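Local coordinates for protein processed glycerol phosphate lipoteichoic acid synthase 2 (PDB 2W8D) that is a bacterial synthase-family protein whose sulfatase-type domain, related to the alkaline phosphatase clan, holds a magnesium ion, at residues Phe70-Phe75 / Leu292-Ala297; Ser94-Ala99 / Leu329-Asp334; Lys306-Val311 / Ser333-Lys338. All blocks are in the same frame, centred on the assembly; numbering follows the deposited sequence.

How the interactions relate
Interaction 1 is the most deeply buried: two strands of the central sheet meet there through backbone bonds and aromatic packing. Interaction 3 continues outward from it. Strand 308-309 lies beside strand 70-76, and Asn74 O and Ala308 N are 3.1 Å apart, a probable hydrogen bond; Lys306 and Ala308 then meet a turn whose Ile335 is buried. Interaction 2, partly buried, has no strand and joins two loops mainly through one serine. It shares Ser333 and Asp334 with interaction 3, and Ser94 OG reaches Val311 O. Interactions 1 and 2 do not touch, their nearest atoms being about 8 Å apart.

Interaction 1 (Phe70-Phe75 / Leu292-Ala297); sequences FYFDNF and LFIHAA
Phe70 and Ile294 form a hydrogen-bonded antiparallel pair in the central sheet of the sulfatase-type α/β domain. Phe70 N gives its hydrogen to Ile294 O at 3.0 Å, and Ile294 N returns a straighter bond (165°) to Phe70 O at the same length. Phe70 O also receives the CA-H of Phe293. This pair carries the pairing; at the next step Phe72 N makes a longer, looser bond to Leu292 O, at 3.2 Å.

Between these bonds sits the non-hydrogen-bonded pair Tyr71 and Phe293, whose rings share one face of the sheet. The Tyr71 ring carbon CG lies anti to the backbone N (chi1 173°), which carries the ring across to its partner. The result is an offset stack with planes inclined by 30° and centroids 4.8 Å apart: Tyr71 CD1 rests over the Phe293 ring, towards its rim. Leu60, Leu63 and Ala64 of helix 58-65 pack against this pair.

The other face carries Phe70, Phe72, Leu292 and Ile294. Leu292 and Phe72 run side by side in the same direction, with Leu292 CG 3.6 Å from Phe72 CD2. The far end of the Phe72 ring is met by Ile294 CD1. Ile294 in turn packs against Thr316, Ile317 and Leu320, so helix 313-320 closes this side as helix 58-65 closes the other, leaving the two strands inside the three-layer α/β/α sandwich that forms the core of the alkaline phosphatase clan.

Beyond the small break in strand 70-76, Phe75 swings back onto Leu292; the Phe75 side chain lies about 13 Å from the bound magnesium ion. The approach is a CH-pi contact over the ring face, in which Leu292 CB stands 4.0 Å from the Phe75 centroid, nearest to CD2.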
# COMPACT_ATOMS: atom_id res chain seq x y z
N PHE A 70 -13.66 4.04 5.22
CA PHE A 70 -12.89 3.22 6.14
C PHE A 70 -11.55 3.88 6.24
O PHE A 70 -10.90 4.12 5.22
CB PHE A 70 -12.59 1.82 5.60
CG PHE A 70 -13.78 0.90 5.49
CD1 PHE A 70 -14.19 0.13 6.56
CD2 PHE A 70 -14.40 0.71 4.26
CE1 PHE A 70 -15.23 -0.75 6.43
CE2 PHE A 70 -15.44 -0.18 4.12
CZ PHE A 70 -15.86 -0.91 5.20
N TYR A 71 -11.14 4.17 7.47
CA TYR A 71 -9.79 4.64 7.71
C TYR A 71 -9.16 3.74 8.78
O TYR A 71 -9.82 3.41 9.77
CB TYR A 71 -9.79 6.11 8.16
CG TYR A 71 -8.42 6.59 8.59
CD1 TYR A 71 -7.36 6.61 7.67
CD2 TYR A 71 -8.17 7.00 9.90
CE1 TYR A 71 -6.11 7.04 8.04
CE2 TYR A 71 -6.88 7.43 10.30
CZ TYR A 71 -5.87 7.43 9.36
OH TYR A 71 -4.59 7.83 9.69
N PHE A 72 -7.91 3.33 8.55
CA PHE A 72 -7.17 2.43 9.42
C PHE A 72 -5.94 3.18 9.95
O PHE A 72 -5.02 3.49 9.18
CB PHE A 72 -6.71 1.17 8.65
CG PHE A 72 -7.83 0.47 7.89
CD1 PHE A 72 -8.46 -0.66 8.43
CD2 PHE A 72 -8.25 0.92 6.65
CE1 PHE A 72 -9.48 -1.31 7.73
CE2 PHE A 72 -9.27 0.28 5.96
CZ PHE A 72 -9.88 -0.84 6.51
N ASP A 73 -5.94 3.45 11.27
CA ASP A 73 -4.90 4.24 11.93
C ASP A 73 -3.77 3.41 12.60
O ASP A 73 -2.80 3.97 13.16
CB ASP A 73 -5.55 5.22 12.92
CG ASP A 73 -6.27 4.52 14.06
OD1 ASP A 73 -6.86 3.44 13.87
OD2 ASP A 73 -6.25 5.03 15.17
N ASN A 74 -3.91 2.10 12.55
CA ASN A 74 -2.85 1.20 12.96
C ASN A 74 -2.43 0.24 11.82
O ASN A 74 -2.32 -0.97 11.99
CB ASN A 74 -3.27 0.44 14.20
CG ASN A 74 -3.43 1.32 15.39
OD1 ASN A 74 -2.58 2.17 15.67
ND2 ASN A 74 -4.50 1.12 16.12
N PHE A 75 -2.18 0.82 10.66
CA PHE A 75 -1.81 0.07 9.47
C PHE A 75 -0.34 0.39 9.16
O PHE A 75 0.05 1.54 9.18
CB PHE A 75 -2.75 0.44 8.31
CG PHE A 75 -2.34 -0.12 7.00
CD1 PHE A 75 -2.68 -1.42 6.64
CD2 PHE A 75 -1.62 0.65 6.11
CE1 PHE A 75 -2.29 -1.95 5.41
CE2 PHE A 75 -1.22 0.14 4.87
CZ PHE A 75 -1.55 -1.14 4.52
N LEU A 292 -4.25 4.20 5.44
CA LEU A 292 -4.94 3.36 4.50
C LEU A 292 -6.37 3.85 4.51
O LEU A 292 -6.96 3.95 5.58
CB LEU A 292 -4.88 1.89 4.91
CG LEU A 292 -5.82 1.01 4.05
CD1 LEU A 292 -5.43 0.93 2.53
CD2 LEU A 292 -5.94 -0.40 4.62
N PHE A 293 -6.89 4.17 3.34
CA PHE A 293 -8.29 4.63 3.19
C PHE A 293 -8.96 3.68 2.20
O PHE A 293 -8.34 3.32 1.20
CB PHE A 293 -8.35 6.05 2.59
CG PHE A 293 -7.78 7.11 3.47
CD1 PHE A 293 -8.58 7.78 4.37
CD2 PHE A 293 -6.42 7.45 3.39
CE1 PHE A 293 -8.04 8.78 5.21
CE2 PHE A 293 -5.91 8.45 4.19
CZ PHE A 293 -6.73 9.12 5.11
N ILE A 294 -10.19 3.25 2.49
CA ILE A 294 -10.98 2.50 1.53
C ILE A 294 -12.38 3.13 1.48
O ILE A 294 -13.11 3.11 2.47
CB ILE A 294 -11.15 1.00 1.92
CG1 ILE A 294 -9.83 0.26 1.97
CG2 ILE A 294 -12.06 0.31 0.95
CD1 ILE A 294 -9.98 -1.11 2.55
N HIS A 295 -12.74 3.69 0.33
CA HIS A 295 -14.10 4.11 0.11
C HIS A 295 -14.70 3.18 -0.91
O HIS A 295 -14.32 3.18 -2.07
CB HIS A 295 -14.19 5.57 -0.33
CG HIS A 295 -15.60 6.07 -0.44
ND1 HIS A 295 -16.36 5.91 -1.58
CD2 HIS A 295 -16.42 6.67 0.46
CE1 HIS A 295 -17.57 6.40 -1.38
NE2 HIS A 295 -17.63 6.86 -0.15
N ALA A 296 -15.57 2.30 -0.43
CA ALA A 296 -16.27 1.34 -1.22
C ALA A 296 -17.66 1.91 -1.30
O ALA A 296 -18.34 2.10 -0.28
CB ALA A 296 -16.28 0.02 -0.54
N ALA A 297 -18.08 2.23 -2.52
CA ALA A 297 -19.38 2.89 -2.73
C ALA A 297 -20.50 1.88 -2.54
O ALA A 297 -20.40 0.74 -3.03
CB ALA A 297 -19.44 3.48 -4.12

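Interaction 2 (Ser94-Ala99 / Leu329-Asp334); sequences SLYPLA and LMSGSD
Ser94 turns its hydroxyl towards Gly332 because OG is anti to the serine's own N (chi1 -165°), while a left-handed backbone (phi 54°) ends helix 86-93 and directs the serine carbonyl at Ser331. The residue at the C-terminal exit of the helix, with its positive phi, thus accepts two successive backbone N-H groups from a loop. Ser331 N donates to Ser94 O at 2.6 Å, nearly straight and in the carbonyl plane. Gly332 N donates to Ser94 OG at 2.8 Å along a more bent path, and Gly332 CA also lies close to that oxygen.

OG has a further partner in Val311 O, to which it is also hydrogen-bonded. The hydroxyl therefore accepts from Gly332 and gives its own hydrogen to the Val311 carbonyl, two bonds that fix its rotation and draw three parts of the chain together at one buried atom.

Apolar contacts flank these bonds. Ser94 CB packs against CB of Met330, present as selenomethionine, at 3.6 Å, and CG of the same Met330 side chain is equally near. Further along, Leu95 extends CD2 towards Leu329 O and the Ser331 hydroxyl, and it also touches Ile395 and Ile396 of helix 380-397. The Tyr96 ring meets Ser331 CB obliquely through CE2, and its OH goes on to hydrogen-bond Glu388 OE2 in the same helix.

Here the exit of helix 86-93 is tied to the loop that follows helix 313-320, with helix 380-397 lying against both and helix 6-17 against Leu329 and Ser331. Ser331 CB touches both Ser94 and Tyr96, 3.2 Å from Ser94 O and 3.8 Å from Tyr96 CE2.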
# COMPACT_ATOMS: atom_id res chain seq x y z
N SER A 94 -0.19 -10.31 -1.90
CA SER A 94 -0.28 -10.71 -0.49
C SER A 94 0.86 -11.66 -0.15
O SER A 94 0.69 -12.70 0.49
CB SER A 94 -1.66 -11.29 -0.16
OG SER A 94 -1.86 -11.34 1.24
N LEU A 95 2.03 -11.30 -0.65
CA LEU A 95 3.27 -11.99 -0.37
C LEU A 95 4.34 -10.95 -0.06
O LEU A 95 4.40 -9.89 -0.67
CB LEU A 95 3.72 -12.84 -1.56
CG LEU A 95 2.89 -14.05 -1.97
CD1 LEU A 95 3.49 -14.62 -3.27
CD2 LEU A 95 2.88 -15.08 -0.82
N TYR A 96 5.20 -11.27 0.90
CA TYR A 96 6.27 -10.37 1.29
C TYR A 96 7.35 -10.20 0.21
O TYR A 96 7.65 -11.14 -0.54
CB TYR A 96 6.91 -10.85 2.60
CG TYR A 96 5.99 -10.70 3.76
CD1 TYR A 96 5.97 -9.52 4.51
CD2 TYR A 96 5.09 -11.72 4.08
CE1 TYR A 96 5.08 -9.36 5.57
CE2 TYR A 96 4.21 -11.57 5.11
CZ TYR A 96 4.20 -10.42 5.87
OH TYR A 96 3.30 -10.30 6.90
N PRO A 97 7.92 -9.00 0.13
CA PRO A 97 9.03 -8.69 -0.76
C PRO A 97 10.30 -9.36 -0.24
O PRO A 97 10.26 -10.07 0.77
CB PRO A 97 9.16 -7.18 -0.61
CG PRO A 97 8.76 -6.95 0.83
CD PRO A 97 7.58 -7.86 1.01
N LEU A 98 11.42 -9.17 -0.93
CA LEU A 98 12.67 -9.83 -0.49
C LEU A 98 13.24 -9.14 0.76
O LEU A 98 13.02 -7.94 0.95
CB LEU A 98 13.71 -9.81 -1.61
CG LEU A 98 13.43 -10.49 -2.95
CD1 LEU A 98 14.55 -10.21 -3.92
CD2 LEU A 98 13.38 -11.98 -2.71
N ALA A 99 13.93 -9.89 1.59
CA ALA A 99 14.62 -9.37 2.74
C ALA A 99 15.75 -8.39 2.38
O ALA A 99 16.00 -7.47 3.17
CB ALA A 99 15.18 -10.53 3.65
N LEU A 329 -2.76 -18.84 -2.16
CA LEU A 329 -1.66 -18.82 -1.22
C LEU A 329 -1.24 -17.37 -0.99
O LEU A 329 -0.38 -16.84 -1.70
CB LEU A 329 -0.52 -19.69 -1.72
CG LEU A 329 -0.83 -21.18 -1.91
CD1 LEU A 329 0.45 -21.93 -2.08
CD2 LEU A 329 -1.62 -21.77 -0.74
N MSE A 330 -1.87 -16.76 0.01
CA MSE A 330 -1.71 -15.36 0.35
C MSE A 330 -1.32 -15.28 1.81
O MSE A 330 -1.86 -15.99 2.64
CB MSE A 330 -3.01 -14.61 0.10
CG MSE A 330 -3.27 -14.32 -1.37
SE MSE A 330 -4.92 -13.31 -1.68
CE MSE A 330 -4.58 -12.87 -3.56
N SER A 331 -0.38 -14.39 2.12
CA SER A 331 0.13 -14.26 3.47
C SER A 331 -0.77 -13.43 4.38
O SER A 331 -0.76 -13.62 5.60
CB SER A 331 1.53 -13.61 3.43
OG SER A 331 2.47 -14.57 2.98
N GLY A 332 -1.54 -12.52 3.78
CA GLY A 332 -2.31 -11.54 4.55
C GLY A 332 -3.68 -12.00 5.05
O GLY A 332 -4.20 -13.03 4.66
N SER A 333 -4.25 -11.20 5.92
CA SER A 333 -5.49 -11.56 6.56
C SER A 333 -6.45 -10.39 6.36
O SER A 333 -6.11 -9.27 6.65
CB SER A 333 -5.21 -11.83 8.04
OG SER A 333 -6.40 -11.88 8.80
N ASP A 334 -7.62 -10.66 5.78
CA ASP A 334 -8.69 -9.67 5.62
C ASP A 334 -8.89 -8.88 6.92
O ASP A 334 -9.22 -9.45 7.96
CB ASP A 334 -9.98 -10.39 5.22
CG ASP A 334 -11.21 -9.47 5.16
OD1 ASP A 334 -11.12 -8.25 5.30
OD2 ASP A 334 -12.31 -10.00 4.97

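Interaction 3 (Lys306-Val311 / Ser333-Lys338); sequences KYAGDV and SDILSK
Ala308, on the short strand 308-309, faces Ile335 across a CA separation of 6.7 Å, and Ile335 stands inside a type I beta turn running from Asp334 to Ser337. The turn is closed by Ser337 N to Asp334 O. It is braced as an Asx turn by Leu336 N, which reaches Asp334 OD1 at 2.8 Å from above the carboxylate plane. The other carboxylate oxygen, OD2, is held by His319 ND1, so both carboxylate oxygens have a partner.

Lys306 makes the polar link. Its side chain is extended beyond CG, each later torsion close to 180°, and it lays its methylenes alongside the turn until NZ reaches two carbonyl oxygens of the turn. NZ donates to Ile335 O at 3.1 Å, in the carbonyl plane and with a C=O...N angle of 158°. A second bond, to Ser337 O at 2.9 Å, is weak. A positive charge placed here would be expected to polarise both carbonyls.

The apolar part is more buried. Ile335 CG1 is anti to the carbonyl carbon (chi1 -48°), which sets CD1 against Ala308 CB at 3.7 Å; CG1 and CG2 also come near the same methyl. The Ile335 side chain reaches Phe72 as well, so it touches strands 308-309 and 70-76 alike.

Asp312, between the segments in sequence, serves both: OD2 accepts from Gly309 N and OD1 from Ser333 N. Around the contact, strand 308-309 runs parallel to strand 70-76 and bonds to Asn74 and Phe76. Helix 86-93 packs on Asp310 and Val311 through Met90, and helix 313-320 lies against Asp334 and Leu336 through Thr316.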
# COMPACT_ATOMS: atom_id res chain seq x y z
N LYS A 306 -7.96 -1.98 14.30
CA LYS A 306 -7.21 -3.22 14.21
C LYS A 306 -5.82 -2.99 13.59
O LYS A 306 -5.69 -2.32 12.59
CB LYS A 306 -7.97 -4.23 13.36
CG LYS A 306 -9.27 -4.71 13.99
CD LYS A 306 -9.78 -5.87 13.18
CE LYS A 306 -11.21 -6.26 13.54
NZ LYS A 306 -11.67 -7.21 12.48
N TYR A 307 -4.80 -3.56 14.22
CA TYR A 307 -3.44 -3.62 13.67
C TYR A 307 -3.48 -4.42 12.37
O TYR A 307 -4.20 -5.41 12.30
CB TYR A 307 -2.48 -4.20 14.72
CG TYR A 307 -2.12 -3.16 15.76
CD1 TYR A 307 -3.09 -2.56 16.57
CD2 TYR A 307 -0.82 -2.72 15.88
CE1 TYR A 307 -2.74 -1.56 17.52
CE2 TYR A 307 -0.45 -1.75 16.80
CZ TYR A 307 -1.39 -1.17 17.60
OH TYR A 307 -0.94 -0.22 18.46
N ALA A 308 -2.76 -3.95 11.35
CA ALA A 308 -2.77 -4.54 10.02
C ALA A 308 -1.53 -4.10 9.24
O ALA A 308 -0.99 -3.05 9.51
CB ALA A 308 -4.05 -4.11 9.25
N GLY A 309 -1.12 -4.87 8.23
CA GLY A 309 -0.00 -4.48 7.36
C GLY A 309 -0.34 -4.54 5.88
O GLY A 309 -1.42 -4.98 5.51
N ASP A 310 0.57 -4.08 5.03
CA ASP A 310 0.40 -4.13 3.58
C ASP A 310 -0.20 -5.42 3.01
O ASP A 310 -1.01 -5.32 2.11
CB ASP A 310 1.74 -3.94 2.86
CG ASP A 310 2.22 -2.54 2.89
OD1 ASP A 310 1.36 -1.59 2.91
OD2 ASP A 310 3.46 -2.38 2.93
N VAL A 311 0.21 -6.61 3.50
CA VAL A 311 -0.21 -7.90 2.91
C VAL A 311 -1.70 -8.19 3.18
O VAL A 311 -2.31 -9.09 2.57
CB VAL A 311 0.67 -9.11 3.39
CG1 VAL A 311 2.14 -9.03 2.84
CG2 VAL A 311 0.65 -9.23 4.89
N SER A 333 -4.25 -11.20 5.92
CA SER A 333 -5.49 -11.56 6.56
C SER A 333 -6.45 -10.39 6.36
O SER A 333 -6.11 -9.27 6.65
CB SER A 333 -5.21 -11.83 8.04
OG SER A 333 -6.40 -11.88 8.80
N ASP A 334 -7.62 -10.66 5.78
CA ASP A 334 -8.69 -9.67 5.62
C ASP A 334 -8.89 -8.88 6.92
O ASP A 334 -9.22 -9.45 7.96
CB ASP A 334 -9.98 -10.39 5.22
CG ASP A 334 -11.21 -9.47 5.16
OD1 ASP A 334 -11.12 -8.25 5.30
OD2 ASP A 334 -12.31 -10.00 4.97
N ILE A 335 -8.69 -7.57 6.84
CA ILE A 335 -8.80 -6.72 8.02
C ILE A 335 -10.22 -6.71 8.56
O ILE A 335 -10.42 -6.62 9.76
CB ILE A 335 -8.28 -5.27 7.75
CG1 ILE A 335 -6.91 -5.32 7.08
CG2 ILE A 335 -8.14 -4.47 9.06
CD1 ILE A 335 -6.44 -4.00 6.46
N LEU A 336 -11.22 -6.83 7.68
CA LEU A 336 -12.62 -6.77 8.15
C LEU A 336 -13.09 -8.09 8.75
O LEU A 336 -14.17 -8.15 9.29
CB LEU A 336 -13.57 -6.30 7.03
CG LEU A 336 -13.15 -4.93 6.49
CD1 LEU A 336 -14.04 -4.46 5.34
CD2 LEU A 336 -13.08 -3.90 7.64
N SER A 337 -12.27 -9.14 8.64
CA SER A 337 -12.62 -10.44 9.21
C SER A 337 -12.61 -10.43 10.73
O SER A 337 -11.72 -9.84 11.36
CB SER A 337 -11.64 -11.50 8.72
OG SER A 337 -11.85 -12.72 9.41
N LYS A 338 -13.59 -11.12 11.33
CA LYS A 338 -13.62 -11.27 12.79
C LYS A 338 -12.34 -11.89 13.36
O LYS A 338 -11.85 -11.46 14.40
CB LYS A 338 -14.85 -12.07 13.26
CG LYS A 338 -16.11 -11.25 13.55
CD LYS A 338 -16.97 -11.10 12.29
CE LYS A 338 -18.48 -10.86 12.60
NZ LYS A 338 -18.80 -9.43 12.85